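Local coordinates for gifsy-2 prophage ATP-binding sugar transporter-like protein (PDB 2PP6) that is of uncertain function, possibly binding ATP and taking part in sugar transport, and folds as a small antiparallel beta barrel preceded by a long helix, at residues L18-F23 with D33-E38; V27-T32 with D68-R73; G52-V57 with Q90-E95. All blocks are in the same frame, centred on the assembly; numbering follows the deposited sequence.

Contact 1 (L18-F23 with D33-E38)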
ATOM      1  N   LEU A  18      -7.148  -9.434   3.805  1.00 26.00           N
ATOM      2  CA  LEU A  18      -8.002  -8.568   4.597  1.00 27.07           C
ATOM      3  C   LEU A  18      -9.377  -8.464   3.964  1.00 26.41           C
ATOM      4  O   LEU A  18     -10.392  -8.473   4.663  1.00 26.53           O
ATOM      5  CB  LEU A  18      -7.365  -7.182   4.727  1.00 27.62           C
ATOM      6  CG  LEU A  18      -8.109  -6.121   5.541  1.00 28.21           C
ATOM      7  CD1 LEU A  18      -8.420  -6.628   6.935  1.00 23.99           C
ATOM      8  CD2 LEU A  18      -7.253  -4.872   5.605  1.00 31.70           C
ATOM      9  N   ILE A  19      -9.413  -8.355   2.641  1.00 29.67           N
ATOM     10  CA  ILE A  19     -10.689  -8.273   1.951  1.00 31.92           C
ATOM     11  C   ILE A  19     -11.461  -9.563   2.186  1.00 32.11           C
ATOM     12  O   ILE A  19     -12.672  -9.538   2.423  1.00 32.48           O
ATOM     13  CB  ILE A  19     -10.523  -8.094   0.441  1.00 16.90           C
ATOM     14  CG1 ILE A  19      -9.986  -6.705   0.129  1.00 16.48           C
ATOM     15  CG2 ILE A  19     -11.867  -8.291  -0.250  1.00 14.64           C
ATOM     16  CD1 ILE A  19      -9.952  -6.417  -1.344  1.00 16.84           C
ATOM     17  N   ALA A  20     -10.760 -10.688   2.123  1.00 22.60           N
ATOM     18  CA  ALA A  20     -11.397 -11.979   2.331  1.00 25.06           C
ATOM     19  C   ALA A  20     -11.917 -12.092   3.760  1.00 28.05           C
ATOM     20  O   ALA A  20     -13.002 -12.625   3.994  1.00 23.83           O
ATOM     21  CB  ALA A  20     -10.417 -13.104   2.037  1.00 31.23           C
ATOM     22  N   GLU A  21     -11.141 -11.578   4.710  1.00 29.24           N
ATOM     23  CA  GLU A  21     -11.526 -11.618   6.114  1.00 30.92           C
ATOM     24  C   GLU A  21     -12.758 -10.767   6.379  1.00 29.36           C
ATOM     25  O   GLU A  21     -13.623 -11.146   7.147  1.00 29.30           O
ATOM     26  CB  GLU A  21     -10.382 -11.125   6.999  1.00 55.18           C
ATOM     27  CG  GLU A  21     -10.663 -11.262   8.481  1.00 73.77           C
ATOM     28  CD  GLU A  21     -10.815 -12.716   8.912  1.00 84.50           C
ATOM     29  OE1 GLU A  21     -11.267 -12.965  10.054  1.00 87.30           O
ATOM     30  OE2 GLU A  21     -10.474 -13.617   8.111  1.00 88.81           O
ATOM     31  N   ARG A  22     -12.839  -9.615   5.738  1.00 27.14           N
ATOM     32  CA  ARG A  22     -13.960  -8.725   5.942  1.00 24.76           C
ATOM     33  C   ARG A  22     -15.221  -9.066   5.176  1.00 25.31           C
ATOM     34  O   ARG A  22     -16.306  -8.929   5.713  1.00 23.59           O
ATOM     35  CB  ARG A  22     -13.560  -7.291   5.601  1.00 37.56           C
ATOM     36  CG  ARG A  22     -13.116  -6.484   6.792  1.00 46.95           C
ATOM     37  CD  ARG A  22     -13.934  -5.215   6.886  1.00 50.78           C
ATOM     38  NE  ARG A  22     -13.528  -4.234   5.889  1.00 50.64           N
ATOM     39  CZ  ARG A  22     -14.205  -3.126   5.612  1.00 52.29           C
ATOM     40  NH1 ARG A  22     -13.747  -2.291   4.690  1.00 52.28           N
ATOM     41  NH2 ARG A  22     -15.345  -2.859   6.242  1.00 50.37           N
ATOM     42  N   PHE A  23     -15.094  -9.497   3.925  1.00 37.34           N
ATOM     43  CA  PHE A  23     -16.271  -9.789   3.119  1.00 35.56           C
ATOM     44  C   PHE A  23     -16.404 -11.250   2.674  1.00 35.86           C
ATOM     45  O   PHE A  23     -17.441 -11.650   2.140  1.00 34.97           O
ATOM     46  CB  PHE A  23     -16.280  -8.873   1.888  1.00 36.50           C
ATOM     47  CG  PHE A  23     -15.862  -7.453   2.184  1.00 41.67           C
ATOM     48  CD1 PHE A  23     -16.561  -6.681   3.109  1.00 43.44           C
ATOM     49  CD2 PHE A  23     -14.752  -6.896   1.557  1.00 41.00           C
ATOM     50  CE1 PHE A  23     -16.163  -5.380   3.405  1.00 37.53           C
ATOM     51  CE2 PHE A  23     -14.348  -5.594   1.849  1.00 41.32           C
ATOM     52  CZ  PHE A  23     -15.057  -4.839   2.775  1.00 40.29           C
ATOM     53  N   ASP A  33     -14.755 -26.895   0.579  1.00 29.76           N
ATOM     54  CA  ASP A  33     -15.150 -25.654   1.216  1.00 32.26           C
ATOM     55  C   ASP A  33     -14.079 -24.599   0.980  1.00 31.23           C
ATOM     56  O   ASP A  33     -12.893 -24.904   0.994  1.00 31.75           O
ATOM     57  CB  ASP A  33     -15.368 -25.882   2.701  1.00 42.87           C
ATOM     58  CG  ASP A  33     -16.519 -26.828   2.969  1.00 48.21           C
ATOM     59  OD1 ASP A  33     -17.579 -26.681   2.305  1.00 45.62           O
ATOM     60  OD2 ASP A  33     -16.367 -27.712   3.845  1.00 54.22           O
ATOM     61  N   CYS A  34     -14.497 -23.365   0.738  1.00 28.17           N
ATOM     62  CA  CYS A  34     -13.553 -22.281   0.480  1.00 26.30           C
ATOM     63  C   CYS A  34     -14.176 -20.892   0.644  1.00 24.52           C
ATOM     64  O   CYS A  34     -15.387 -20.759   0.799  1.00 24.60           O
ATOM     65  CB  CYS A  34     -12.991 -22.419  -0.931  1.00 29.59           C
ATOM     66  SG  CYS A  34     -14.263 -22.426  -2.186  1.00 28.82           S
ATOM     67  N   ILE A  35     -13.345 -19.859   0.599  1.00 13.83           N
ATOM     68  CA  ILE A  35     -13.843 -18.506   0.783  1.00 14.18           C
ATOM     69  C   ILE A  35     -14.014 -17.747  -0.522  1.00 15.64           C
ATOM     70  O   ILE A  35     -13.153 -17.738  -1.413  1.00 13.55           O
ATOM     71  CB  ILE A  35     -12.937 -17.685   1.775  1.00 11.31           C
ATOM     72  CG1 ILE A  35     -13.312 -18.001   3.224  1.00  6.54           C
ATOM     73  CG2 ILE A  35     -13.172 -16.181   1.602  1.00  4.96           C
ATOM     74  CD1 ILE A  35     -13.324 -19.435   3.580  1.00  9.87           C
ATOM     75  N   VAL A  36     -15.139 -17.072  -0.623  1.00 14.06           N
ATOM     76  CA  VAL A  36     -15.415 -16.357  -1.839  1.00 13.67           C
ATOM     77  C   VAL A  36     -15.927 -14.968  -1.464  1.00 14.55           C
ATOM     78  O   VAL A  36     -16.421 -14.762  -0.361  1.00 15.10           O
ATOM     79  CB  VAL A  36     -16.452 -17.199  -2.646  1.00 25.80           C
ATOM     80  CG1 VAL A  36     -17.812 -16.527  -2.656  1.00 19.06           C
ATOM     81  CG2 VAL A  36     -15.910 -17.494  -4.028  1.00 26.22           C
ATOM     82  N   VAL A  37     -15.780 -13.997  -2.346  1.00 20.98           N
ATOM     83  CA  VAL A  37     -16.289 -12.670  -2.028  1.00 21.29           C
ATOM     84  C   VAL A  37     -17.169 -12.205  -3.178  1.00 26.17           C
ATOM     85  O   VAL A  37     -16.767 -12.287  -4.343  1.00 23.76           O
ATOM     86  CB  VAL A  37     -15.138 -11.654  -1.778  1.00 14.34           C
ATOM     87  CG1 VAL A  37     -15.699 -10.255  -1.612  1.00  8.85           C
ATOM     88  CG2 VAL A  37     -14.361 -12.049  -0.514  1.00 15.09           C
ATOM     89  N   GLU A  38     -18.377 -11.750  -2.848  1.00 21.91           N
ATOM     90  CA  GLU A  38     -19.314 -11.268  -3.853  1.00 25.63           C
ATOM     91  C   GLU A  38     -18.711 -10.098  -4.615  1.00 27.55           C
ATOM     92  O   GLU A  38     -18.060  -9.231  -4.027  1.00 22.47           O
ATOM     93  CB  GLU A  38     -20.630 -10.865  -3.197  1.00 39.94           C
ATOM     94  CG  GLU A  38     -21.290 -12.043  -2.505  1.00 56.54           C
ATOM     95  CD  GLU A  38     -22.812 -12.023  -2.588  1.00 64.38           C
ATOM     96  OE1 GLU A  38     -23.355 -11.961  -3.720  1.00 68.35           O
ATOM     97  OE2 GLU A  38     -23.465 -12.082  -1.521  1.00 65.68           O
TER
HETATM   98  O   HOH W   1     -18.786 -11.470  -0.298  1.00 32.61           O

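Contact 2 (V27-T32 with D68-R73)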
ATOM      1  N   VAL A  27     -18.073 -21.147   1.364  1.00 21.70           N
ATOM      2  CA  VAL A  27     -18.871 -21.729   0.311  1.00 22.66           C
ATOM      3  C   VAL A  27     -18.301 -23.061  -0.146  1.00 25.81           C
ATOM      4  O   VAL A  27     -17.103 -23.301  -0.024  1.00 28.04           O
ATOM      5  CB  VAL A  27     -18.930 -20.702  -0.853  1.00 20.90           C
ATOM      6  CG1 VAL A  27     -18.241 -21.236  -2.102  1.00 21.70           C
ATOM      7  CG2 VAL A  27     -20.340 -20.291  -1.097  1.00 20.11           C
ATOM      8  N   ASN A  28     -19.155 -23.931  -0.670  1.00 21.94           N
ATOM      9  CA  ASN A  28     -18.689 -25.226  -1.122  1.00 21.36           C
ATOM     10  C   ASN A  28     -18.691 -25.289  -2.638  1.00 21.39           C
ATOM     11  O   ASN A  28     -19.729 -25.080  -3.266  1.00 22.77           O
ATOM     12  CB  ASN A  28     -19.567 -26.337  -0.540  1.00 20.89           C
ATOM     13  CG  ASN A  28     -18.991 -27.722  -0.778  1.00 21.26           C
ATOM     14  OD1 ASN A  28     -18.995 -28.230  -1.907  1.00 21.54           O
ATOM     15  ND2 ASN A  28     -18.481 -28.343   0.288  1.00 18.57           N
ATOM     16  N   ILE A  29     -17.518 -25.562  -3.214  1.00 20.92           N
ATOM     17  CA  ILE A  29     -17.343 -25.672  -4.659  1.00 22.41           C
ATOM     18  C   ILE A  29     -16.857 -27.067  -4.999  1.00 22.71           C
ATOM     19  O   ILE A  29     -15.797 -27.485  -4.573  1.00 23.27           O
ATOM     20  CB  ILE A  29     -16.318 -24.666  -5.186  1.00 20.84           C
ATOM     21  CG1 ILE A  29     -16.863 -23.238  -5.022  1.00 21.33           C
ATOM     22  CG2 ILE A  29     -15.991 -24.982  -6.634  1.00 18.43           C
ATOM     23  CD1 ILE A  29     -15.987 -22.149  -5.642  1.00 16.75           C
ATOM     24  N   ASN A  30     -17.649 -27.782  -5.781  1.00 30.83           N
ATOM     25  CA  ASN A  30     -17.332 -29.144  -6.160  1.00 32.17           C
ATOM     26  C   ASN A  30     -16.808 -30.002  -5.008  1.00 30.38           C
ATOM     27  O   ASN A  30     -15.815 -30.702  -5.139  1.00 27.56           O
ATOM     28  CB  ASN A  30     -16.340 -29.167  -7.311  1.00 39.14           C
ATOM     29  CG  ASN A  30     -16.343 -30.489  -8.019  1.00 38.43           C
ATOM     30  OD1 ASN A  30     -17.408 -31.051  -8.269  1.00 38.44           O
ATOM     31  ND2 ASN A  30     -15.166 -30.999  -8.348  1.00 38.20           N
ATOM     32  N   GLY A  31     -17.482 -29.941  -3.869  1.00 29.52           N
ATOM     33  CA  GLY A  31     -17.070 -30.758  -2.742  1.00 28.73           C
ATOM     34  C   GLY A  31     -16.028 -30.183  -1.809  1.00 27.39           C
ATOM     35  O   GLY A  31     -15.740 -30.800  -0.790  1.00 29.59           O
ATOM     36  N   THR A  32     -15.461 -29.024  -2.140  1.00 27.32           N
ATOM     37  CA  THR A  32     -14.449 -28.404  -1.293  1.00 27.42           C
ATOM     38  C   THR A  32     -14.926 -27.068  -0.725  1.00 30.27           C
ATOM     39  O   THR A  32     -15.428 -26.210  -1.454  1.00 27.31           O
ATOM     40  CB  THR A  32     -13.144 -28.124  -2.071  1.00 31.71           C
ATOM     41  OG1 THR A  32     -12.750 -29.278  -2.819  1.00 30.58           O
ATOM     42  CG2 THR A  32     -12.035 -27.770  -1.112  1.00 29.12           C
ATOM     43  N   ASP A  68     -19.040 -27.311 -12.312  1.00 27.28           N
ATOM     44  CA  ASP A  68     -19.051 -27.412 -10.844  1.00 27.28           C
ATOM     45  C   ASP A  68     -20.309 -26.871 -10.205  1.00 27.28           C
ATOM     46  O   ASP A  68     -20.831 -25.829 -10.608  1.00 47.09           O
ATOM     47  CB  ASP A  68     -17.895 -26.621 -10.226  1.00 43.28           C
ATOM     48  CG  ASP A  68     -16.550 -27.274 -10.430  1.00 43.28           C
ATOM     49  OD1 ASP A  68     -16.504 -28.385 -10.995  1.00 43.28           O
ATOM     50  OD2 ASP A  68     -15.538 -26.672 -10.014  1.00 43.28           O
ATOM     51  N   ARG A  69     -20.791 -27.593  -9.200  1.00 35.88           N
ATOM     52  CA  ARG A  69     -21.956 -27.145  -8.469  1.00 37.17           C
ATOM     53  C   ARG A  69     -21.364 -26.381  -7.298  1.00 34.80           C
ATOM     54  O   ARG A  69     -20.355 -26.794  -6.709  1.00 33.94           O
ATOM     55  CB  ARG A  69     -22.817 -28.314  -7.985  1.00 57.29           C
ATOM     56  CG  ARG A  69     -22.120 -29.381  -7.161  1.00 76.01           C
ATOM     57  CD  ARG A  69     -23.153 -30.435  -6.753  1.00 87.84           C
ATOM     58  NE  ARG A  69     -22.573 -31.752  -6.473  1.00 93.79           N
ATOM     59  CZ  ARG A  69     -23.288 -32.870  -6.338  1.00 96.37           C
ATOM     60  NH1 ARG A  69     -24.613 -32.837  -6.453  1.00 95.93           N
ATOM     61  NH2 ARG A  69     -22.677 -34.026  -6.093  1.00 96.86           N
ATOM     62  N   VAL A  70     -21.980 -25.252  -6.980  1.00 32.72           N
ATOM     63  CA  VAL A  70     -21.512 -24.400  -5.911  1.00 24.98           C
ATOM     64  C   VAL A  70     -22.627 -24.167  -4.923  1.00 22.98           C
ATOM     65  O   VAL A  70     -23.663 -23.640  -5.302  1.00 25.17           O
ATOM     66  CB  VAL A  70     -21.095 -23.033  -6.467  1.00 26.01           C
ATOM     67  CG1 VAL A  70     -20.731 -22.094  -5.325  1.00 24.21           C
ATOM     68  CG2 VAL A  70     -19.951 -23.204  -7.443  1.00 21.92           C
ATOM     69  N   VAL A  71     -22.442 -24.551  -3.663  1.00 25.95           N
ATOM     70  CA  VAL A  71     -23.487 -24.290  -2.683  1.00 22.86           C
ATOM     71  C   VAL A  71     -23.168 -22.971  -2.010  1.00 25.37           C
ATOM     72  O   VAL A  71     -22.153 -22.838  -1.326  1.00 23.87           O
ATOM     73  CB  VAL A  71     -23.569 -25.363  -1.604  1.00 12.85           C
ATOM     74  CG1 VAL A  71     -24.669 -24.994  -0.619  1.00  6.85           C
ATOM     75  CG2 VAL A  71     -23.833 -26.720  -2.238  1.00 10.01           C
ATOM     76  N   LEU A  72     -24.036 -21.992  -2.200  1.00 28.07           N
ATOM     77  CA  LEU A  72     -23.814 -20.673  -1.630  1.00 31.31           C
ATOM     78  C   LEU A  72     -25.061 -20.172  -0.933  1.00 31.56           C
ATOM     79  O   LEU A  72     -26.134 -20.112  -1.521  1.00 35.49           O
ATOM     80  CB  LEU A  72     -23.387 -19.709  -2.746  1.00 29.85           C
ATOM     81  CG  LEU A  72     -23.552 -18.205  -2.556  1.00 29.82           C
ATOM     82  CD1 LEU A  72     -22.965 -17.779  -1.233  1.00 36.67           C
ATOM     83  CD2 LEU A  72     -22.857 -17.492  -3.688  1.00 31.23           C
ATOM     84  N   ARG A  73     -24.908 -19.816   0.331  1.00 25.42           N
ATOM     85  CA  ARG A  73     -26.017 -19.337   1.126  1.00 28.12           C
ATOM     86  C   ARG A  73     -27.234 -20.268   1.129  1.00 29.18           C
ATOM     87  O   ARG A  73     -28.374 -19.827   1.218  1.00 31.82           O
ATOM     88  CB  ARG A  73     -26.392 -17.933   0.679  1.00 43.97           C
ATOM     89  CG  ARG A  73     -25.739 -16.904   1.554  1.00 51.30           C
ATOM     90  CD  ARG A  73     -25.829 -15.506   1.000  1.00 56.72           C
ATOM     91  NE  ARG A  73     -25.294 -14.561   1.976  1.00 61.61           N
ATOM     92  CZ  ARG A  73     -25.045 -13.283   1.721  1.00 64.35           C
ATOM     93  NH1 ARG A  73     -25.284 -12.797   0.509  1.00 64.65           N
ATOM     94  NH2 ARG A  73     -24.567 -12.494   2.678  1.00 64.21           N
TER
HETATM   95  O   HOH W   2     -20.307 -28.379  -4.420  1.00 40.19           O

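Contact 3 (G52-V57 with Q90-E95)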
ATOM      1  N   GLY A  52     -27.974 -14.531 -11.930  1.00 78.39           N
ATOM      2  CA  GLY A  52     -26.611 -14.764 -12.383  1.00 76.80           C
ATOM      3  C   GLY A  52     -25.546 -14.188 -11.463  1.00 76.01           C
ATOM      4  O   GLY A  52     -24.800 -13.284 -11.856  1.00 75.86           O
ATOM      5  N   LYS A  53     -25.471 -14.720 -10.243  1.00 47.34           N
ATOM      6  CA  LYS A  53     -24.508 -14.270  -9.231  1.00 42.33           C
ATOM      7  C   LYS A  53     -23.045 -14.315  -9.711  1.00 39.52           C
ATOM      8  O   LYS A  53     -22.664 -15.165 -10.520  1.00 34.28           O
ATOM      9  CB  LYS A  53     -24.665 -15.127  -7.974  1.00 62.93           C
ATOM     10  CG  LYS A  53     -23.855 -14.661  -6.784  1.00 67.29           C
ATOM     11  CD  LYS A  53     -24.552 -13.559  -6.024  1.00 69.88           C
ATOM     12  CE  LYS A  53     -25.818 -14.080  -5.373  1.00 70.33           C
ATOM     13  NZ  LYS A  53     -26.469 -13.038  -4.536  1.00 71.16           N
ATOM     14  N   ASN A  54     -22.228 -13.403  -9.192  1.00 34.40           N
ATOM     15  CA  ASN A  54     -20.816 -13.320  -9.564  1.00 29.83           C
ATOM     16  C   ASN A  54     -19.905 -13.234  -8.333  1.00 26.87           C
ATOM     17  O   ASN A  54     -20.151 -12.440  -7.435  1.00 24.46           O
ATOM     18  CB  ASN A  54     -20.609 -12.107 -10.464  1.00 35.23           C
ATOM     19  CG  ASN A  54     -19.683 -12.402 -11.606  1.00 39.37           C
ATOM     20  OD1 ASN A  54     -18.466 -12.380 -11.449  1.00 42.29           O
ATOM     21  ND2 ASN A  54     -20.251 -12.710 -12.764  1.00 42.80           N
ATOM     22  N   VAL A  55     -18.853 -14.044  -8.281  1.00 36.91           N
ATOM     23  CA  VAL A  55     -17.965 -14.029  -7.115  1.00 35.02           C
ATOM     24  C   VAL A  55     -16.530 -14.372  -7.466  1.00 32.99           C
ATOM     25  O   VAL A  55     -16.285 -15.098  -8.427  1.00 34.14           O
ATOM     26  CB  VAL A  55     -18.394 -15.071  -6.082  1.00 19.87           C
ATOM     27  CG1 VAL A  55     -19.890 -14.994  -5.849  1.00 12.02           C
ATOM     28  CG2 VAL A  55     -17.993 -16.460  -6.563  1.00 22.41           C
ATOM     29  N   VAL A  56     -15.575 -13.865  -6.694  1.00 25.70           N
ATOM     30  CA  VAL A  56     -14.195 -14.231  -6.961  1.00 23.18           C
ATOM     31  C   VAL A  56     -13.694 -15.103  -5.800  1.00 21.99           C
ATOM     32  O   VAL A  56     -14.002 -14.856  -4.637  1.00 21.91           O
ATOM     33  CB  VAL A  56     -13.293 -12.998  -7.212  1.00 19.48           C
ATOM     34  CG1 VAL A  56     -14.127 -11.771  -7.335  1.00 17.75           C
ATOM     35  CG2 VAL A  56     -12.255 -12.882  -6.157  1.00 19.51           C
ATOM     36  N   VAL A  57     -12.955 -16.153  -6.143  1.00 17.81           N
ATOM     37  CA  VAL A  57     -12.449 -17.126  -5.188  1.00 18.78           C
ATOM     38  C   VAL A  57     -11.121 -16.758  -4.549  1.00 19.07           C
ATOM     39  O   VAL A  57     -10.109 -16.633  -5.232  1.00 24.17           O
ATOM     40  CB  VAL A  57     -12.309 -18.497  -5.885  1.00 14.69           C
ATOM     41  CG1 VAL A  57     -11.892 -19.568  -4.881  1.00  9.95           C
ATOM     42  CG2 VAL A  57     -13.624 -18.862  -6.530  1.00  8.04           C
ATOM     43  N   GLN A  90     -12.935 -15.634 -11.187  1.00 29.54           N
ATOM     44  CA  GLN A  90     -14.166 -14.907 -10.992  1.00 28.16           C
ATOM     45  C   GLN A  90     -15.216 -15.803 -11.629  1.00 27.19           C
ATOM     46  O   GLN A  90     -15.220 -15.968 -12.843  1.00 24.53           O
ATOM     47  CB  GLN A  90     -14.151 -13.567 -11.690  1.00 25.04           C
ATOM     48  CG  GLN A  90     -15.536 -13.014 -11.731  1.00 32.79           C
ATOM     49  CD  GLN A  90     -15.578 -11.625 -12.244  1.00 34.86           C
ATOM     50  OE1 GLN A  90     -15.182 -10.693 -11.558  1.00 36.69           O
ATOM     51  NE2 GLN A  90     -16.056 -11.465 -13.472  1.00 43.31           N
ATOM     52  N   LEU A  91     -16.095 -16.373 -10.808  1.00 16.47           N
ATOM     53  CA  LEU A  91     -17.114 -17.291 -11.291  1.00 15.27           C
ATOM     54  C   LEU A  91     -18.508 -16.702 -11.531  1.00 16.97           C
ATOM     55  O   LEU A  91     -19.020 -15.898 -10.741  1.00 14.81           O
ATOM     56  CB  LEU A  91     -17.243 -18.459 -10.314  1.00 18.26           C
ATOM     57  CG  LEU A  91     -15.954 -19.021  -9.701  1.00 17.84           C
ATOM     58  CD1 LEU A  91     -16.295 -20.228  -8.814  1.00 14.70           C
ATOM     59  CD2 LEU A  91     -14.978 -19.420 -10.794  1.00 16.61           C
ATOM     60  N   THR A  92     -19.118 -17.111 -12.638  1.00 25.17           N
ATOM     61  CA  THR A  92     -20.470 -16.682 -12.954  1.00 29.56           C
ATOM     62  C   THR A  92     -21.300 -17.899 -12.595  1.00 29.55           C
ATOM     63  O   THR A  92     -21.107 -18.981 -13.158  1.00 28.87           O
ATOM     64  CB  THR A  92     -20.652 -16.349 -14.442  1.00 32.61           C
ATOM     65  OG1 THR A  92     -19.910 -15.165 -14.758  1.00 30.28           O
ATOM     66  CG2 THR A  92     -22.127 -16.120 -14.752  1.00 28.08           C
ATOM     67  N   LEU A  93     -22.211 -17.710 -11.645  1.00 36.92           N
ATOM     68  CA  LEU A  93     -23.048 -18.789 -11.144  1.00 39.96           C
ATOM     69  C   LEU A  93     -24.516 -18.650 -11.504  1.00 47.84           C
ATOM     70  O   LEU A  93     -25.089 -17.560 -11.411  1.00 42.70           O
ATOM     71  CB  LEU A  93     -22.949 -18.837  -9.625  1.00 24.54           C
ATOM     72  CG  LEU A  93     -21.598 -18.587  -8.983  1.00 14.37           C
ATOM     73  CD1 LEU A  93     -21.758 -18.483  -7.477  1.00 14.23           C
ATOM     74  CD2 LEU A  93     -20.672 -19.718  -9.342  1.00 14.88           C
ATOM     75  N   GLU A  94     -25.122 -19.773 -11.880  1.00 53.98           N
ATOM     76  CA  GLU A  94     -26.540 -19.810 -12.219  1.00 59.55           C
ATOM     77  C   GLU A  94     -27.283 -20.766 -11.282  1.00 58.62           C
ATOM     78  O   GLU A  94     -26.761 -21.827 -10.928  1.00 50.86           O
ATOM     79  CB  GLU A  94     -26.730 -20.249 -13.675  1.00 95.26           C
ATOM     80  CG  GLU A  94     -26.148 -19.272 -14.691  1.00122.83           C
ATOM     81  CD  GLU A  94     -26.740 -17.871 -14.589  1.00134.26           C
ATOM     82  OE1 GLU A  94     -26.213 -16.952 -15.256  1.00139.23           O
ATOM     83  OE2 GLU A  94     -27.730 -17.687 -13.849  1.00139.70           O
ATOM     84  N   GLU A  95     -28.491 -20.374 -10.873  1.00 42.08           N
ATOM     85  CA  GLU A  95     -29.333 -21.183  -9.987  1.00 39.54           C
ATOM     86  C   GLU A  95     -29.601 -22.557 -10.619  1.00 40.50           C
ATOM     87  O   GLU A  95     -29.436 -22.746 -11.823  1.00 36.31           O
ATOM     88  CB  GLU A  95     -30.667 -20.480  -9.746  1.00 66.57           C
ATOM     89  CG  GLU A  95     -30.559 -18.977  -9.560  1.00 72.22           C
ATOM     90  CD  GLU A  95     -30.744 -18.538  -8.119  1.00 76.58           C
ATOM     91  OE1 GLU A  95     -30.663 -17.316  -7.867  1.00 78.39           O
ATOM     92  OE2 GLU A  95     -30.973 -19.404  -7.241  1.00 77.73           O
TER

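Contact 1 (L18-F23 with D33-E38)
Where the long N-terminal helix meets the antiparallel beta barrel, A20 and F23 of its last turns rest on I35 and V37 of strand 32-38. The helix crosses the strand almost at a right angle: the local axes make 83° and come within 8.1 Å. I35 and V37 both send their CB toward the helix, whereas V36 between them points the other way, into the barrel, where it meets V55 and V57. V37 fits its two branches against different parts of the helix end. Its CG1, set opposite the backbone N (chi1 173°), touches F23 CB at 3.8 Å. Its CG2 faces the backbone instead, 4.1 Å from A20 CA and close to the carbonyl of F23. One turn back, A20 CB meets I35 CG2 at 4.2 Å, an apolar touch at the edge of the patch.

The F23 ring itself swings away from the strand. Its chi1 of -41° lays it beside its own backbone N, and R22 CB lies over the ring centre, 3.8 Å above the plane, while the ring of F41 meets it nearly parallel. On the helix, L18, I19 and R22 pack on M4 of a neighbouring subunit. The polar link is a single water, which donates to F23 O at 2.8 Å and accepts from E38 N at 2.6 Å.

Contact 2 (V27-T32 with D68-R73)
The amide of N30 and the carboxylate of D68 lie face to face, their planes only 8° apart, with N30 CG 3.6 Å from D68 OD1. The two side chains cross at about a right angle, yet their end groups stack, one face of the amide on one face of the carboxylate. N30 takes its place in the stack with CG anti to the backbone N (chi1 -161°), while D68 OD2 accepts from the backbone N of R65. A second amide, that of N28, is held at its ends: ND2 bonds to D33 OD1, and OD1 receives both a water and a weak bond from G31 N. The same water donates to R69 O, bridging the two segments.

N30 and G31 are the corner residues of a type I' turn from I29 to T32, both with positive phi, which links strands 25-29 and 32-38 as a beta hairpin. Strand 25-29 runs antiparallel to strand 69-72, the local directions being 173° apart. N28 and V71 form the hydrogen-bonded pair: N28 N reaches V71 O at 3.3 Å and V71 N reaches N28 O at 2.8 Å. Beyond the non-hydrogen-bonded pair I29 and V70, N30 N donates nearly straight to R69 O at 3.0 Å. I29 and V70 point the same way and lie side by side, I29 CG1 to V70 CG2 3.9 Å, and V27 CG2 meets L72 CB at 3.5 Å.

This pairing joins the two end strands of the sheet order and so closes the barrel. Strand 25-29 has strand 32-38 on its other edge; strand 69-72 has strand 75-85, through V70 and F77. I29 packs inward on L91, and L72 on L93, of strand 88-95.

Contact 3 (G52-V57 with Q90-E95)
V55 and L91 make the firm middle of this contact, while the end at G52 and E94 is poorly ordered. The firm part is an antiparallel hydrogen-bonded pair: V55 N donates to L91 O at 3.1 Å, and L91 N returns a bond to V55 O at 2.7 Å. Around V55, L91 and L93, on one face of the sheet, the packing is apolar and buried; K53, at the loose end of that face, is partly exposed. V57 CG2 touches L91 CD1 at 3.8 Å, with L91 CG beside its backbone N (chi1 -40°). V55 CG1 also approaches L93 CD1, at 4.3 Å.

These residues belong to the barrel wall: strand 53-57 has strand 32-38 along its other edge, strand 88-95 has strand 75-85, and V57 reaches I29 across the interior. The face with N54, Q90 and T92 is more polar, though V56 also lies on it. N54 OD1 is directed at Q90 CG and CD, the chains crossing obliquely with perpendicular amide planes. N54 ND2 gives T92 OG1 a weak, strongly bent bond of 3.2 Å (121° at the hydrogen).

Toward the loose end, L93 N still donates nearly straight to K53 O at 2.8 Å, but K53 N lies at a poor angle to L93 O. K53 carries its amine away to a long, weak ion pair with E38. As modelled, the poorly ordered E94 bends at chi2, turning its carboxylate toward G52 CA.

How the contacts relate
All three contacts draw on one barrel. Contact 1 has its centre about 7 Å from the chain centre, contact 3 about 9 Å and contact 2 about 12 Å; of the touching residues none, one and three respectively are exposed. Contacts 2 and 3 are strand pairings with backbone hydrogen bonds, whereas contact 1 sets a helix on the outer side of a strand through apolar touches and one water. Its helix also meets other subunits; no other chain of the assembly touches contacts 2 and 3. Strand 32-38 joins them: C34 N reaches V27 O at 2.7 Å, and V37 N reaches V56 O at 3.0 Å. Inside the barrel, V70 CG2 meets L93 CD2 at 4.0 Å.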